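Local coordinates for RabGDI protein (Plasmodium falciparum 3D7, PDB 3P1W) that probably acts as a Rab GDP-dissociation inhibitor, binding Rab GTPases in their GDP-bound form during vesicle transport, at residues A[63-68]-A[75-80]; A[378-383]-A[400-405]. All coordinates share one frame; numbering follows the deposited sequence. Where two conformers were deposited one is given.

In the fold
Followed from the N terminus, the chain meets contact 1 first: helix 64-71 ends, the backbone turns, and the 75-80 loop on the way to strand 89-90 comes back over the N-terminal part of the helix, a closure of only a few residues. Contact 2 opens far later, after contact 1 has closed, so the two lie in series and neither nest nor cross. It closes a longer excursion, in which two short helices, 391-394 and 396-400, lead from strand 378-385 to strand 405-418. The centres are about 18 Å apart and the nearest atoms about 6 Å. Strand 405-418 relates them, since it follows contact 2 and its Glu407 touches Tyr68 of contact 1.

Contact 1: A[63-68]-A[75-80]; sequences NLTNLY and ENIPSK
Ile77 lies over one face of the Tyr68 ring, and its three outer carbons each find a different part of helix 64-71. CG1 sits off-centre above the ring in a CH-pi contact, 4.1 Å from the Tyr68 centroid and 30° off the ring normal. With CG1 beside the backbone N (chi1 -61°) and CD1 extended beyond it, CD1 reaches past the ring to the helix backbone, 3.7 Å from Thr65 CA. The other branch, CG2, turns to Leu64, whose CD1 lies 3.8 Å away. One isoleucine thus spans a full turn of the helix.

Farther out, Pro78 meets the phenolic end of the same tyrosine: its CD is 3.5 Å from Tyr68 CZ, close by the phenolic carbon. The hydroxyl is joined to the loop through a water lying in the ring plane, 2.6 Å from Tyr68 OH. That water donates to Glu75 OE1 at 3.2 Å, so a largely apolar contact carries a polar link at its outer edge. Thr65 OG1 has its own partner, Asn84.

The first turn is fixed by Asn63, whose OD1 accepts from Asn66 N at 2.9 Å, the donor almost in line with the Asn63 CG-OD1 bond. The arrangement is an Asn-capped helix whose following loop folds back on its N-terminal part, within the Rab GDI family fold.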
loop_
_atom_site.group_PDB
_atom_site.type_symbol
_atom_site.label_atom_id
_atom_site.label_comp_id
_atom_site.label_asym_id
_atom_site.label_seq_id
_atom_site.Cartn_x
_atom_site.Cartn_y
_atom_site.Cartn_z
ATOM N N ASN A 63 13.528 -9.927 10.724
ATOM C CA ASN A 63 14.653 -10.729 10.255
ATOM C C ASN A 63 14.286 -12.208 10.286
ATOM O O ASN A 63 13.137 -12.551 10.538
ATOM C CB ASN A 63 15.929 -10.419 11.056
ATOM C CG ASN A 63 15.832 -10.771 12.536
ATOM O OD1 ASN A 63 14.922 -11.468 12.988
ATOM N ND2 ASN A 63 16.808 -10.278 13.305
ATOM N N LEU A 64 15.244 -13.095 10.040
ATOM C CA LEU A 64 14.924 -14.523 10.038
ATOM C C LEU A 64 14.456 -15.012 11.381
ATOM O O LEU A 64 13.452 -15.693 11.468
ATOM C CB LEU A 64 16.142 -15.366 9.667
ATOM C CG LEU A 64 16.442 -15.637 8.231
ATOM C CD1 LEU A 64 17.773 -16.401 8.221
ATOM C CD2 LEU A 64 15.300 -16.395 7.582
ATOM N N THR A 65 15.228 -14.711 12.430
ATOM C CA THR A 65 14.870 -15.128 13.783
ATOM C C THR A 65 13.442 -14.737 14.108
ATOM O O THR A 65 12.663 -15.538 14.616
ATOM C CB THR A 65 15.827 -14.535 14.814
ATOM O OG1 THR A 65 17.123 -15.086 14.588
ATOM C CG2 THR A 65 15.382 -14.838 16.254
ATOM N N ASN A 66 13.083 -13.507 13.791
ATOM C CA ASN A 66 11.792 -13.026 14.198
ATOM C C ASN A 66 10.688 -13.546 13.293
ATOM O O ASN A 66 9.618 -13.824 13.780
ATOM C CB ASN A 66 11.811 -11.513 14.387
ATOM C CG ASN A 66 12.596 -11.114 15.631
ATOM O OD1 ASN A 66 12.403 -11.677 16.722
ATOM N ND2 ASN A 66 13.502 -10.175 15.474
ATOM N N LEU A 67 10.982 -13.773 12.010
ATOM C CA LEU A 67 10.002 -14.347 11.093
ATOM C C LEU A 67 9.636 -15.735 11.603
ATOM O O LEU A 67 8.455 -16.080 11.739
ATOM C CB LEU A 67 10.586 -14.411 9.681
ATOM C CG LEU A 67 9.719 -14.857 8.534
ATOM C CD1 LEU A 67 8.591 -13.829 8.306
ATOM C CD2 LEU A 67 10.579 -15.056 7.280
ATOM N N TYR A 68 10.667 -16.514 11.945
ATOM C CA TYR A 68 10.459 -17.874 12.411
ATOM C C TYR A 68 9.826 -17.910 13.794
ATOM O O TYR A 68 8.943 -18.725 14.044
ATOM C CB TYR A 68 11.779 -18.701 12.338
ATOM C CG TYR A 68 11.930 -19.430 11.014
ATOM C CD1 TYR A 68 12.306 -18.749 9.852
ATOM C CD2 TYR A 68 11.650 -20.785 10.912
ATOM C CE1 TYR A 68 12.386 -19.400 8.616
ATOM C CE2 TYR A 68 11.745 -21.442 9.691
ATOM C CZ TYR A 68 12.109 -20.746 8.551
ATOM O OH TYR A 68 12.204 -21.398 7.353
ATOM N N GLU A 75 10.164 -24.536 14.921
ATOM C CA GLU A 75 11.120 -24.950 13.894
ATOM C C GLU A 75 12.484 -24.277 14.009
ATOM O O GLU A 75 12.580 -23.107 14.398
ATOM C CB GLU A 75 10.555 -24.613 12.505
ATOM C CG GLU A 75 9.366 -25.471 12.106
ATOM C CD GLU A 75 8.930 -25.269 10.668
ATOM O OE1 GLU A 75 9.779 -25.138 9.764
ATOM O OE2 GLU A 75 7.713 -25.248 10.452
ATOM N N ASN A 76 13.521 -25.014 13.635
ATOM C CA ASN A 76 14.852 -24.460 13.453
ATOM C C ASN A 76 14.841 -23.650 12.170
ATOM O O ASN A 76 14.141 -23.994 11.214
ATOM C CB ASN A 76 15.912 -25.559 13.296
ATOM C CG ASN A 76 16.164 -26.345 14.572
ATOM O OD1 ASN A 76 16.029 -25.828 15.679
ATOM N ND2 ASN A 76 16.534 -27.621 14.411
ATOM N N ILE A 77 15.634 -22.591 12.126
ATOM C CA ILE A 77 15.779 -21.822 10.889
ATOM C C ILE A 77 16.729 -22.589 9.981
ATOM O O ILE A 77 17.823 -22.951 10.418
ATOM C CB ILE A 77 16.356 -20.421 11.177
ATOM C CG1 ILE A 77 15.419 -19.636 12.096
ATOM C CG2 ILE A 77 16.581 -19.648 9.876
ATOM C CD1 ILE A 77 16.111 -18.537 12.882
ATOM N N PRO A 78 16.326 -22.856 8.727
ATOM C CA PRO A 78 17.235 -23.541 7.822
ATOM C C PRO A 78 18.563 -22.801 7.625
ATOM O O PRO A 78 18.580 -21.591 7.383
ATOM C CB PRO A 78 16.439 -23.604 6.519
ATOM C CG PRO A 78 15.024 -23.615 6.958
ATOM C CD PRO A 78 14.985 -22.686 8.126
ATOM N N SER A 79 19.664 -23.543 7.734
ATOM C CA SER A 79 21.005 -22.998 7.521
ATOM C C SER A 79 21.192 -22.312 6.183
ATOM O O SER A 79 21.950 -21.357 6.089
ATOM C CB SER A 79 22.061 -24.100 7.640
ATOM O OG SER A 79 22.213 -24.436 8.998
ATOM N N LYS A 80 20.506 -22.788 5.151
ATOM C CA LYS A 80 20.687 -22.225 3.817
ATOM C C LYS A 80 20.268 -20.765 3.705
ATOM O O LYS A 80 20.624 -20.108 2.730
ATOM C CB LYS A 80 19.977 -23.057 2.750
ATOM C CG LYS A 80 18.467 -23.116 2.831
ATOM C CD LYS A 80 17.958 -23.967 1.684
ATOM C CE LYS A 80 16.455 -24.128 1.704
ATOM N NZ LYS A 80 16.007 -24.926 0.521
HETATM O O HOH W 1 11.669 -23.965 7.485
#

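Contact 2: A[378-383]-A[400-405]; sequences YIAIVS and ELLGTI
Leu402 presents both of its methyl groups to strand 378-383, and every touch between the two segments is apolar. CD2 approaches Ala380 CB at 3.9 Å, while CD1 stands at 4.0 Å from the same Ala380 CB; the alanine methyl therefore meets both arms of the leucine fork. CD1 also reaches the next residue on this side of the strand, lying 4.1 Å from Val382 CG2. The leucine places its fork there with CG beside its own backbone N (chi1 -56°) and CD1 extended from CA (chi2 -178°). On the valine the branch in contact is the one beside the backbone N, CG2, while CG1 is anti to that nitrogen (chi1 178°). Val382 and Leu402 meet at a slant, and the nearest CA atoms are those of Ala380 and Leu402, 7.6 Å apart.

The packing follows the alternation of a beta-strand: Ala380 and Val382 point toward the loop, whereas Ile381 between them points away. This is a crossover connection packing on its own sheet, for strands 378-385 and 405-418 both pair antiparallel with strand 320-333, one on each side of it. Leu402 accordingly touches Cys331 of that central strand as well, and Leu399 of helix 396-400 adds to the apolar surroundings of Val382.

Hydrogen bonding belongs to the sheet. The backbones of Ala380 and Val382 bond to Cys331 and Cys329, while those of Ile379 and Ile381 bond to Val366 and Asn364. Just past Leu402, at Gly403, phi turns positive, and the chain breaks from the helical path and runs on toward strand 405-418.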
loop_
_atom_site.group_PDB
_atom_site.type_symbol
_atom_site.label_atom_id
_atom_site.label_comp_id
_atom_site.label_asym_id
_atom_site.label_seq_id
_atom_site.Cartn_x
_atom_site.Cartn_y
_atom_site.Cartn_z
ATOM N N TYR A 378 14.150 -15.180 -2.974
ATOM C CA TYR A 378 13.155 -14.168 -3.266
ATOM C C TYR A 378 11.998 -14.324 -2.284
ATOM O O TYR A 378 11.758 -15.423 -1.757
ATOM C CB TYR A 378 12.611 -14.327 -4.690
ATOM C CG TYR A 378 13.691 -14.321 -5.741
ATOM C CD1 TYR A 378 13.898 -13.211 -6.530
ATOM C CD2 TYR A 378 14.537 -15.408 -5.904
ATOM C CE1 TYR A 378 14.903 -13.180 -7.468
ATOM C CE2 TYR A 378 15.544 -15.396 -6.846
ATOM C CZ TYR A 378 15.718 -14.272 -7.625
ATOM O OH TYR A 378 16.707 -14.222 -8.573
ATOM N N ILE A 379 11.270 -13.233 -2.095
ATOM C CA ILE A 379 10.060 -13.228 -1.294
ATOM C C ILE A 379 8.879 -12.712 -2.120
ATOM O O ILE A 379 8.926 -11.589 -2.623
ATOM C CB ILE A 379 10.237 -12.337 -0.044
ATOM C CG1 ILE A 379 11.139 -13.030 0.962
ATOM C CG2 ILE A 379 8.929 -12.107 0.631
ATOM C CD1 ILE A 379 10.452 -14.167 1.624
ATOM N N ALA A 380 7.833 -13.530 -2.256
ATOM C CA ALA A 380 6.590 -13.114 -2.903
ATOM C C ALA A 380 5.505 -13.077 -1.834
ATOM O O ALA A 380 5.341 -14.037 -1.095
ATOM C CB ALA A 380 6.197 -14.106 -4.042
ATOM N N ILE A 381 4.781 -11.971 -1.777
ATOM C CA ILE A 381 3.746 -11.759 -0.783
ATOM C C ILE A 381 2.409 -11.624 -1.491
ATOM O O ILE A 381 2.162 -10.658 -2.215
ATOM C CB ILE A 381 4.038 -10.517 0.060
ATOM C CG1 ILE A 381 5.486 -10.570 0.596
ATOM C CG2 ILE A 381 2.986 -10.406 1.203
ATOM C CD1 ILE A 381 6.575 -9.908 -0.297
ATOM N N VAL A 382 1.560 -12.624 -1.275
ATOM C CA VAL A 382 0.221 -12.662 -1.856
ATOM C C VAL A 382 -0.741 -12.069 -0.851
ATOM O O VAL A 382 -0.734 -12.489 0.288
ATOM C CB VAL A 382 -0.192 -14.098 -2.188
ATOM C CG1 VAL A 382 -1.626 -14.128 -2.746
ATOM C CG2 VAL A 382 0.795 -14.764 -3.190
ATOM N N SER A 383 -1.597 -11.128 -1.267
ATOM C CA SER A 383 -2.545 -10.510 -0.374
ATOM C C SER A 383 -3.926 -10.491 -1.009
ATOM O O SER A 383 -4.064 -10.255 -2.231
ATOM C CB SER A 383 -2.081 -9.078 -0.014
ATOM O OG SER A 383 -1.861 -8.303 -1.196
ATOM N N GLU A 400 -0.114 -20.613 -7.224
ATOM C CA GLU A 400 0.351 -21.430 -8.364
ATOM C C GLU A 400 1.180 -20.659 -9.375
ATOM O O GLU A 400 1.879 -21.274 -10.183
ATOM C CB GLU A 400 -0.824 -22.108 -9.088
ATOM C CG GLU A 400 -1.513 -23.137 -8.259
ATOM C CD GLU A 400 -2.738 -23.758 -8.969
ATOM O OE1 GLU A 400 -3.013 -23.438 -10.150
ATOM O OE2 GLU A 400 -3.443 -24.537 -8.304
ATOM N N LEU A 401 1.095 -19.326 -9.356
ATOM C CA LEU A 401 1.899 -18.506 -10.236
ATOM C C LEU A 401 3.376 -18.456 -9.861
ATOM O O LEU A 401 4.190 -18.053 -10.683
ATOM C CB LEU A 401 1.364 -17.072 -10.285
ATOM C CG LEU A 401 -0.058 -16.879 -10.782
ATOM C CD1 LEU A 401 -0.494 -15.437 -10.503
ATOM C CD2 LEU A 401 -0.106 -17.232 -12.303
ATOM N N LEU A 402 3.727 -18.857 -8.631
ATOM C CA LEU A 402 5.034 -18.483 -8.047
ATOM C C LEU A 402 6.198 -19.449 -8.298
ATOM O O LEU A 402 7.335 -19.150 -7.934
ATOM C CB LEU A 402 4.879 -18.317 -6.534
ATOM C CG LEU A 402 3.814 -17.330 -6.040
ATOM C CD1 LEU A 402 3.827 -17.249 -4.494
ATOM C CD2 LEU A 402 4.006 -15.929 -6.697
ATOM N N GLY A 403 5.909 -20.596 -8.907
ATOM C CA GLY A 403 6.884 -21.653 -9.051
ATOM C C GLY A 403 7.046 -22.367 -7.730
ATOM O O GLY A 403 6.125 -22.396 -6.902
ATOM N N THR A 404 8.223 -22.942 -7.523
ATOM C CA THR A 404 8.474 -23.720 -6.326
ATOM C C THR A 404 8.569 -22.821 -5.109
ATOM O O THR A 404 9.391 -21.904 -5.065
ATOM C CB THR A 404 9.769 -24.518 -6.467
ATOM O OG1 THR A 404 9.610 -25.426 -7.561
ATOM C CG2 THR A 404 10.043 -25.301 -5.186
ATOM N N ILE A 405 7.705 -23.069 -4.132
ATOM C CA ILE A 405 7.702 -22.295 -2.903
ATOM C C ILE A 405 8.424 -23.070 -1.815
ATOM O O ILE A 405 8.043 -24.196 -1.494
ATOM C CB ILE A 405 6.254 -21.966 -2.429
ATOM C CG1 ILE A 405 5.525 -21.139 -3.500
ATOM C CG2 ILE A 405 6.274 -21.267 -1.044
ATOM C CD1 ILE A 405 3.979 -21.138 -3.376
#